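Local coordinates for AfJAMM (Archaeoglobus fulgidus, PDB 1R5X), which binds zinc in a metalloprotease-like site and is probably a metallopeptidase of the JAMM (MPN) family, at residues D33-L38 / D47-L52; T77-P82 / H103-Y108; P84-S89 / S114-N119. One frame throughout, in Å; residues are numbered along the deposited sequence.

All three contacts reach the same mixed sheet. Contact 2 (77-82 with 103-108) is the buried centre, a regular parallel strand pair that supplies two of the three protein ligands of the zinc and so adds metal chemistry to its backbone ladder. Contact 1 (33-38 with 47-52) adds a partly buried hairpin beside strand 76-81, and its chemistry is mainly apolar. Contact 3 (84-89 with 114-119), also partly buried, sets the loop that follows strand 76-81 against strand 115-118, which flanks strand 102-107 on the side away from strand 76-81; its side chains mix aromatic and charged groups. Contacts 1 and 3 lie on opposite sides of the chain's centre and do not touch.

Contact 1: residues D33-L38 / D47-L52; sequences DEFIAL and DELIFL
L38 and I50 form an antiparallel, hydrogen-bonded pair, joined by L38 N to I50 O at 2.8 Å and by I50 N to L38 O at 2.9 Å, while the two short strands run at 123° to one another, far from strictly antiparallel. On the face that carries this pair, the CB atoms of L38 and I50 lie 3.9 Å apart. L52 extends the same hydrocarbon patch with both branches: its CD1 reaches I36 CG2 at 3.5 Å and its CD2 meets L38 CG at 3.8 Å, crossing both side chains at about a right angle. The other face belongs to F35, A37, L49 and F51. With CG of F35 anti to the backbone N (chi1 157°), its ring swings along the hairpin until CE1 lies 3.4 Å from CE2 of F51, which arrives at the edge of the F35 ring. The ring planes are inclined by 52°, neither stacked nor perpendicular. L49 CD1 packs against the methyl of A37 at 4.1 Å. This face is turned to helix 17-30, where F35 rests on A26 and A30 and L49 on L19 and T22. Strand 36-40 is also bonded along its other edge to strand 76-81, through A37 with V78 and F35 with S80, and thereby joins the 36-40/45-51 hairpin to the strand that carries the zinc-binding H79 and H81.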
loop_
_atom_site.group_PDB
_atom_site.type_symbol
_atom_site.label_atom_id
_atom_site.label_comp_id
_atom_site.label_asym_id
_atom_site.label_seq_id
_atom_site.Cartn_x
_atom_site.Cartn_y
_atom_site.Cartn_z
ATOM N N ASP A 33 3.988 15.339 2.828
ATOM C CA ASP A 33 4.577 14.776 1.621
ATOM C C ASP A 33 4.120 13.332 1.454
ATOM O O ASP A 33 3.586 12.729 2.384
ATOM C CB ASP A 33 6.104 14.856 1.697
ATOM C CG ASP A 33 6.597 16.288 1.820
ATOM O OD1 ASP A 33 6.175 17.126 1.001
ATOM O OD2 ASP A 33 7.393 16.584 2.731
ATOM N N GLU A 34 4.319 12.780 0.268
ATOM C CA GLU A 34 3.899 11.414 0.019
ATOM C C GLU A 34 4.936 10.387 0.426
ATOM O O GLU A 34 6.135 10.583 0.252
ATOM C CB GLU A 34 3.540 11.224 -1.455
ATOM C CG GLU A 34 2.463 12.178 -1.933
ATOM C CD GLU A 34 1.871 11.778 -3.270
ATOM O OE1 GLU A 34 2.643 11.546 -4.223
ATOM O OE2 GLU A 34 0.627 11.706 -3.367
ATOM N N PHE A 35 4.455 9.291 0.990
ATOM C CA PHE A 35 5.315 8.200 1.401
ATOM C C PHE A 35 5.211 7.124 0.314
ATOM O O PHE A 35 4.123 6.851 -0.183
ATOM C CB PHE A 35 4.829 7.649 2.746
ATOM C CG PHE A 35 5.257 6.238 3.016
ATOM C CD1 PHE A 35 6.595 5.927 3.235
ATOM C CD2 PHE A 35 4.316 5.216 3.049
ATOM C CE1 PHE A 35 6.988 4.602 3.480
ATOM C CE2 PHE A 35 4.692 3.897 3.291
ATOM C CZ PHE A 35 6.027 3.587 3.508
ATOM N N ILE A 36 6.333 6.535 -0.075
ATOM C CA ILE A 36 6.304 5.470 -1.075
ATOM C C ILE A 36 7.300 4.368 -0.730
ATOM O O ILE A 36 8.417 4.634 -0.285
ATOM C CB ILE A 36 6.616 5.987 -2.497
ATOM C CG1 ILE A 36 6.469 4.830 -3.492
ATOM C CG2 ILE A 36 8.031 6.563 -2.550
ATOM C CD1 ILE A 36 6.475 5.237 -4.938
ATOM N N ALA A 37 6.892 3.127 -0.934
ATOM C CA ALA A 37 7.755 1.998 -0.627
ATOM C C ALA A 37 7.268 0.735 -1.320
ATOM O O ALA A 37 6.201 0.715 -1.946
ATOM C CB ALA A 37 7.805 1.786 0.890
ATOM N N LEU A 38 8.062 -0.321 -1.214
ATOM C CA LEU A 38 7.702 -1.591 -1.824
ATOM C C LEU A 38 7.202 -2.599 -0.795
ATOM O O LEU A 38 7.579 -2.563 0.382
ATOM C CB LEU A 38 8.892 -2.175 -2.588
ATOM C CG LEU A 38 9.399 -1.339 -3.758
ATOM C CD1 LEU A 38 10.594 -2.044 -4.398
ATOM C CD2 LEU A 38 8.282 -1.133 -4.780
ATOM N N ASP A 47 4.342 -9.077 4.794
ATOM C CA ASP A 47 4.939 -8.727 6.077
ATOM C C ASP A 47 6.280 -8.021 5.917
ATOM O O ASP A 47 7.014 -7.851 6.892
ATOM C CB ASP A 47 5.099 -9.973 6.961
ATOM C CG ASP A 47 5.836 -11.106 6.267
ATOM O OD1 ASP A 47 6.033 -12.156 6.906
ATOM O OD2 ASP A 47 6.216 -10.961 5.087
ATOM N N GLU A 48 6.588 -7.604 4.690
ATOM C CA GLU A 48 7.840 -6.914 4.420
ATOM C C GLU A 48 7.634 -5.513 3.858
ATOM O O GLU A 48 6.815 -5.294 2.962
ATOM C CB GLU A 48 8.708 -7.705 3.430
ATOM C CG GLU A 48 9.036 -9.142 3.827
ATOM C CD GLU A 48 10.022 -9.803 2.866
ATOM O OE1 GLU A 48 11.152 -9.287 2.724
ATOM O OE2 GLU A 48 9.678 -10.836 2.250
ATOM N N LEU A 49 8.382 -4.565 4.403
ATOM C CA LEU A 49 8.343 -3.201 3.927
ATOM C C LEU A 49 9.750 -2.937 3.393
ATOM O O LEU A 49 10.738 -3.134 4.099
ATOM C CB LEU A 49 8.010 -2.233 5.062
ATOM C CG LEU A 49 7.522 -0.864 4.585
ATOM C CD1 LEU A 49 6.413 -1.058 3.561
ATOM C CD2 LEU A 49 7.010 -0.042 5.766
ATOM N N ILE A 50 9.836 -2.518 2.139
ATOM C CA ILE A 50 11.123 -2.241 1.516
ATOM C C ILE A 50 11.195 -0.775 1.130
ATOM O O ILE A 50 10.429 -0.314 0.288
ATOM C CB ILE A 50 11.322 -3.101 0.252
ATOM C CG1 ILE A 50 11.165 -4.583 0.606
ATOM C CG2 ILE A 50 12.711 -2.848 -0.344
ATOM C CD1 ILE A 50 11.253 -5.507 -0.582
ATOM N N PHE A 51 12.115 -0.042 1.746
ATOM C CA PHE A 51 12.255 1.376 1.447
ATOM C C PHE A 51 13.152 1.674 0.269
ATOM O O PHE A 51 14.152 1.000 0.047
ATOM C CB PHE A 51 12.739 2.143 2.674
ATOM C CG PHE A 51 11.688 2.303 3.725
ATOM C CD1 PHE A 51 11.339 1.238 4.546
ATOM C CD2 PHE A 51 11.018 3.513 3.875
ATOM C CE1 PHE A 51 10.334 1.374 5.502
ATOM C CE2 PHE A 51 10.013 3.657 4.826
ATOM C CZ PHE A 51 9.672 2.583 5.642
ATOM N N LEU A 52 12.771 2.701 -0.479
ATOM C CA LEU A 52 13.494 3.121 -1.670
ATOM C C LEU A 52 14.762 3.911 -1.368
ATOM O O LEU A 52 14.821 4.678 -0.407
ATOM C CB LEU A 52 12.565 3.956 -2.556
ATOM C CG LEU A 52 11.202 3.308 -2.819
ATOM C CD1 LEU A 52 10.380 4.191 -3.749
ATOM C CD2 LEU A 52 11.403 1.925 -3.434
#

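Contact 2: residues T77-P82 / H103-Y108. With ZN (zinc ion), chain C.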
loop_
_atom_site.group_PDB
_atom_site.type_symbol
_atom_site.label_atom_id
_atom_site.label_comp_id
_atom_site.label_asym_id
_atom_site.label_seq_id
_atom_site.Cartn_x
_atom_site.Cartn_y
_atom_site.Cartn_z
ATOM N N THR A 77 3.359 -2.276 -4.283
ATOM C CA THR A 77 3.770 -0.988 -3.763
ATOM C C THR A 77 2.755 -0.392 -2.820
ATOM O O THR A 77 1.621 -0.847 -2.720
ATOM C CB THR A 77 3.974 0.041 -4.888
ATOM O OG1 THR A 77 2.696 0.414 -5.434
ATOM C CG2 THR A 77 4.836 -0.539 -5.992
ATOM N N VAL A 78 3.194 0.644 -2.131
ATOM C CA VAL A 78 2.364 1.370 -1.211
ATOM C C VAL A 78 2.814 2.827 -1.268
ATOM O O VAL A 78 4.004 3.126 -1.379
ATOM C CB VAL A 78 2.525 0.848 0.231
ATOM C CG1 VAL A 78 3.966 1.042 0.706
ATOM C CG2 VAL A 78 1.575 1.572 1.143
ATOM N N HIS A 79 1.854 3.736 -1.235
ATOM C CA HIS A 79 2.192 5.145 -1.212
ATOM C C HIS A 79 1.004 5.907 -0.670
ATOM O O HIS A 79 -0.110 5.399 -0.659
ATOM C CB HIS A 79 2.653 5.644 -2.589
ATOM C CG HIS A 79 1.551 6.087 -3.488
ATOM N ND1 HIS A 79 0.544 5.253 -3.917
ATOM C CD2 HIS A 79 1.314 7.290 -4.054
ATOM C CE1 HIS A 79 -0.270 5.925 -4.711
ATOM N NE2 HIS A 79 0.177 7.164 -4.811
ATOM N N SER A 80 1.245 7.116 -0.189
ATOM C CA SER A 80 0.172 7.893 0.407
ATOM C C SER A 80 -0.196 9.180 -0.302
ATOM O O SER A 80 0.506 9.646 -1.194
ATOM C CB SER A 80 0.515 8.168 1.873
ATOM O OG SER A 80 1.764 8.829 1.975
ATOM N N HIS A 81 -1.325 9.727 0.134
ATOM C CA HIS A 81 -1.892 10.968 -0.382
ATOM C C HIS A 81 -2.229 11.845 0.816
ATOM O O HIS A 81 -2.908 11.400 1.743
ATOM C CB HIS A 81 -3.183 10.678 -1.132
ATOM C CG HIS A 81 -2.986 9.990 -2.445
ATOM N ND1 HIS A 81 -4.031 9.430 -3.151
ATOM C CD2 HIS A 81 -1.876 9.793 -3.195
ATOM C CE1 HIS A 81 -3.571 8.918 -4.278
ATOM N NE2 HIS A 81 -2.267 9.123 -4.328
ATOM N N PRO A 82 -1.786 13.108 0.803
ATOM C CA PRO A 82 -2.054 14.031 1.909
ATOM C C PRO A 82 -3.508 14.512 2.012
ATOM O O PRO A 82 -3.831 15.361 2.845
ATOM C CB PRO A 82 -1.076 15.162 1.643
ATOM C CG PRO A 82 -1.028 15.200 0.147
ATOM C CD PRO A 82 -0.931 13.742 -0.217
ATOM N N HIS A 103 -1.227 -3.045 -4.861
ATOM C CA HIS A 103 -0.849 -1.648 -4.713
ATOM C C HIS A 103 -1.762 -0.980 -3.720
ATOM O O HIS A 103 -2.964 -0.840 -3.947
ATOM C CB HIS A 103 -0.919 -0.971 -6.073
ATOM C CG HIS A 103 -0.100 -1.672 -7.108
ATOM N ND1 HIS A 103 1.257 -1.468 -7.248
ATOM C CD2 HIS A 103 -0.429 -2.639 -7.997
ATOM C CE1 HIS A 103 1.726 -2.278 -8.180
ATOM N NE2 HIS A 103 0.725 -3.000 -8.648
ATOM N N ILE A 104 -1.175 -0.586 -2.598
ATOM C CA ILE A 104 -1.939 0.043 -1.546
ATOM C C ILE A 104 -1.836 1.555 -1.587
ATOM O O ILE A 104 -0.778 2.120 -1.885
ATOM C CB ILE A 104 -1.475 -0.453 -0.163
ATOM C CG1 ILE A 104 -1.843 -1.930 0.001
ATOM C CG2 ILE A 104 -2.106 0.402 0.956
ATOM C CD1 ILE A 104 -1.215 -2.611 1.253
ATOM N N ILE A 105 -2.960 2.196 -1.301
ATOM C CA ILE A 105 -3.024 3.642 -1.251
ATOM C C ILE A 105 -3.548 4.005 0.128
ATOM O O ILE A 105 -4.590 3.510 0.560
ATOM C CB ILE A 105 -3.962 4.220 -2.349
ATOM C CG1 ILE A 105 -3.393 3.882 -3.734
ATOM C CG2 ILE A 105 -4.086 5.732 -2.196
ATOM C CD1 ILE A 105 -4.025 4.657 -4.883
ATOM N N VAL A 106 -2.802 4.847 0.829
ATOM C CA VAL A 106 -3.184 5.293 2.162
ATOM C C VAL A 106 -3.401 6.800 2.068
ATOM O O VAL A 106 -2.619 7.512 1.443
ATOM C CB VAL A 106 -2.072 4.968 3.198
ATOM C CG1 VAL A 106 -2.486 5.436 4.587
ATOM C CG2 VAL A 106 -1.799 3.448 3.220
ATOM N N CYS A 107 -4.471 7.292 2.678
ATOM C CA CYS A 107 -4.753 8.717 2.608
ATOM C C CYS A 107 -5.087 9.311 3.964
ATOM O O CYS A 107 -5.379 8.593 4.917
ATOM C CB CYS A 107 -5.899 8.971 1.631
ATOM S SG CYS A 107 -7.430 8.147 2.100
ATOM N N TYR A 108 -5.016 10.632 4.037
ATOM C CA TYR A 108 -5.306 11.370 5.256
ATOM C C TYR A 108 -6.680 10.945 5.797
ATOM O O TYR A 108 -7.627 10.755 5.025
ATOM C CB TYR A 108 -5.299 12.867 4.931
ATOM C CG TYR A 108 -5.437 13.770 6.130
ATOM C CD1 TYR A 108 -4.315 14.340 6.727
ATOM C CD2 TYR A 108 -6.694 14.062 6.669
ATOM C CE1 TYR A 108 -4.435 15.178 7.823
ATOM C CE2 TYR A 108 -6.824 14.898 7.768
ATOM C CZ TYR A 108 -5.694 15.453 8.341
ATOM O OH TYR A 108 -5.812 16.273 9.443
HETATM ZN ZN ZN C . -1.143 8.385 -5.775
HETATM O O HOH W 1 0.754 2.083 -4.258
#
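H79 holds CG between its backbone N and carbonyl carbon (chi1 87°), whereas H81 sets CG anti to its carbonyl carbon (chi1 -71°), and these different turns bring both rings against I105 of the parallel neighbour and on to one zinc ion. Each NE2, of H79 and of H81, lies 2.0 Å from the zinc, and D92 is the third protein ligand. I105 touches the two rings with different branches: its CG1 runs beside H79, 3.9 Å from CE1, and its CG2 sits over one face of the H81 ring in a CH-pi contact, 4.1 Å from the centroid. A ladder of backbone bonds fixes the register, from I104 N to T77 O at 2.8 Å through to Y108 N with H81 O. Toward the N-terminal ends of the strands T77 OG1 meets H103 ND1 in the ring plane at 3.0 Å. A water links T77 OG1, H79 ND1 and I104 O; it accepts from H79 ND1 at 3.2 Å and donates to I104 O. With H81 ND1 bonded to S85 O, both imidazoles have their second nitrogen engaged, which probably restrains the rings' rotation and is consistent with NE2 serving the metal.

Contact 3: residues P84-S89 / S114-N119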
loop_
_atom_site.group_PDB
_atom_site.type_symbol
_atom_site.label_atom_id
_atom_site.label_comp_id
_atom_site.label_asym_id
_atom_site.label_seq_id
_atom_site.Cartn_x
_atom_site.Cartn_y
_atom_site.Cartn_z
ATOM N N PRO A 84 -7.867 13.277 1.993
ATOM C CA PRO A 84 -8.840 12.219 2.314
ATOM C C PRO A 84 -9.339 11.286 1.192
ATOM O O PRO A 84 -10.406 10.688 1.325
ATOM C CB PRO A 84 -9.996 12.992 2.944
ATOM C CG PRO A 84 -9.300 14.192 3.557
ATOM C CD PRO A 84 -8.356 14.588 2.453
ATOM N N SER A 85 -8.582 11.140 0.107
ATOM C CA SER A 85 -8.978 10.262 -1.004
ATOM C C SER A 85 -7.977 9.172 -1.351
ATOM O O SER A 85 -6.772 9.424 -1.469
ATOM C CB SER A 85 -9.250 11.093 -2.255
ATOM O OG SER A 85 -8.614 10.523 -3.386
ATOM N N CYS A 86 -8.481 7.950 -1.508
ATOM C CA CYS A 86 -7.633 6.795 -1.837
ATOM C C CYS A 86 -7.687 6.442 -3.307
ATOM O O CYS A 86 -7.110 5.444 -3.738
ATOM C CB CYS A 86 -8.074 5.570 -1.026
ATOM S SG CYS A 86 -7.215 5.330 0.522
ATOM N N ARG A 87 -8.409 7.253 -4.066
ATOM C CA ARG A 87 -8.556 7.020 -5.499
ATOM C C ARG A 87 -7.207 7.164 -6.200
ATOM O O ARG A 87 -6.478 8.133 -5.979
ATOM C CB ARG A 87 -9.554 8.015 -6.102
ATOM C CG ARG A 87 -11.014 7.802 -5.688
ATOM C CD ARG A 87 -11.553 6.451 -6.140
ATOM N NE ARG A 87 -11.221 5.377 -5.208
ATOM C CZ ARG A 87 -11.421 4.084 -5.449
ATOM N NH1 ARG A 87 -11.950 3.693 -6.602
ATOM N NH2 ARG A 87 -11.105 3.181 -4.531
ATOM N N PRO A 88 -6.853 6.188 -7.046
ATOM C CA PRO A 88 -5.586 6.208 -7.783
ATOM C C PRO A 88 -5.487 7.444 -8.671
ATOM O O PRO A 88 -6.476 7.871 -9.261
ATOM C CB PRO A 88 -5.647 4.921 -8.606
ATOM C CG PRO A 88 -6.480 4.017 -7.745
ATOM C CD PRO A 88 -7.586 4.937 -7.300
ATOM N N SER A 89 -4.298 8.031 -8.751
ATOM C CA SER A 89 -4.103 9.204 -9.591
ATOM C C SER A 89 -3.596 8.715 -10.941
ATOM O O SER A 89 -3.213 7.550 -11.080
ATOM C CB SER A 89 -3.077 10.148 -8.968
ATOM O OG SER A 89 -1.785 9.573 -8.976
ATOM N N SER A 114 -8.311 4.254 6.225
ATOM C CA SER A 114 -7.899 5.196 5.192
ATOM C C SER A 114 -7.005 4.618 4.100
ATOM O O SER A 114 -6.220 5.350 3.486
ATOM C CB SER A 114 -7.196 6.395 5.834
ATOM O OG SER A 114 -8.016 6.966 6.835
ATOM N N TRP A 115 -7.116 3.315 3.864
ATOM C CA TRP A 115 -6.332 2.674 2.818
ATOM C C TRP A 115 -7.179 1.708 1.992
ATOM O O TRP A 115 -8.183 1.186 2.456
ATOM C CB TRP A 115 -5.141 1.897 3.408
ATOM C CG TRP A 115 -5.550 0.737 4.278
ATOM C CD1 TRP A 115 -5.962 0.786 5.595
ATOM C CD2 TRP A 115 -5.579 -0.647 3.901
ATOM N NE1 TRP A 115 -6.235 -0.481 6.052
ATOM C CE2 TRP A 115 -6.010 -1.381 5.037
ATOM C CE3 TRP A 115 -5.282 -1.342 2.713
ATOM C CZ2 TRP A 115 -6.154 -2.786 5.019
ATOM C CZ3 TRP A 115 -5.426 -2.739 2.693
ATOM C CH2 TRP A 115 -5.858 -3.443 3.847
ATOM N N LYS A 116 -6.742 1.477 0.765
ATOM C CA LYS A 116 -7.395 0.552 -0.144
ATOM C C LYS A 116 -6.290 -0.101 -0.947
ATOM O O LYS A 116 -5.187 0.448 -1.063
ATOM C CB LYS A 116 -8.341 1.283 -1.096
ATOM C CG LYS A 116 -9.637 1.735 -0.436
ATOM C CD LYS A 116 -10.572 2.383 -1.425
ATOM C CE LYS A 116 -11.839 2.868 -0.733
ATOM N NZ LYS A 116 -12.726 3.572 -1.697
ATOM N N CYS A 117 -6.579 -1.283 -1.471
ATOM C CA CYS A 117 -5.628 -1.998 -2.288
ATOM C C CYS A 117 -6.173 -2.064 -3.719
ATOM O O CYS A 117 -7.384 -2.122 -3.936
ATOM C CB CYS A 117 -5.412 -3.404 -1.724
ATOM S SG CYS A 117 -4.114 -4.372 -2.551
ATOM N N TYR A 118 -5.274 -2.036 -4.693
ATOM C CA TYR A 118 -5.662 -2.107 -6.093
ATOM C C TYR A 118 -4.738 -3.074 -6.811
ATOM O O TYR A 118 -3.634 -3.345 -6.342
ATOM C CB TYR A 118 -5.557 -0.720 -6.765
ATOM C CG TYR A 118 -6.385 0.367 -6.108
ATOM C CD1 TYR A 118 -5.853 1.158 -5.083
ATOM C CD2 TYR A 118 -7.707 0.594 -6.497
ATOM C CE1 TYR A 118 -6.615 2.150 -4.461
ATOM C CE2 TYR A 118 -8.483 1.588 -5.880
ATOM C CZ TYR A 118 -7.927 2.360 -4.863
ATOM O OH TYR A 118 -8.678 3.346 -4.256
ATOM N N ASN A 119 -5.187 -3.600 -7.947
ATOM C CA ASN A 119 -4.345 -4.503 -8.721
ATOM C C ASN A 119 -3.744 -3.724 -9.892
ATOM O O ASN A 119 -4.030 -2.542 -10.064
ATOM C CB ASN A 119 -5.142 -5.713 -9.231
ATOM C CG ASN A 119 -6.339 -5.323 -10.077
ATOM O OD1 ASN A 119 -6.349 -4.274 -10.732
ATOM N ND2 ASN A 119 -7.353 -6.180 -10.086
#
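This is a loop-to-strand contact made by side chains, in which C86, R87 and P88, on the way from strand 76-81 to helix 90-95, lie across the face of strand 115-118 that also bears K116 and Y118. P88 and Y118 approach from opposite directions: CG of the proline stands over the centre of the phenol ring, 3.5 Å from the centroid and only 9° from the ring normal, a close CH-pi contact. The hydroxyl at the far end of that ring donates to the loop backbone, Y118 OH to C86 O at 2.7 Å. It comes from above, 62° out of the carbonyl plane, an oblique approach. Ring and loop are thus tied at both the proline and the carbonyl. C86 points its sulfur down to the strand, with SG 3.1 Å from S114 O and 3.6 Å from W115 CA. Bends at chi2 and chi3 fold R87 back toward the strand, bringing its guanidinium, whose exact position is doubtful, to the edge of the Y118 ring with the two planes 60° apart. The extended K116 chain passes the edge of that guanidinium. The two cationic ends lie close together, and E124 of strand 124-129 probably balances them, by a salt bridge to R87 and a long, weak ion pair to K116. C86 also touches C107, although the two are not disulfide-bonded in this structure. Beyond P88, S89 is the N-cap of helix 90-95, its side chain capping a backbone N, and its own N bonds to OD2 of the zinc ligand D92. The arrangement belongs to the JAMM zinc site, where a loop after the two metal-binding histidines leads into the helix that supplies the aspartate ligand.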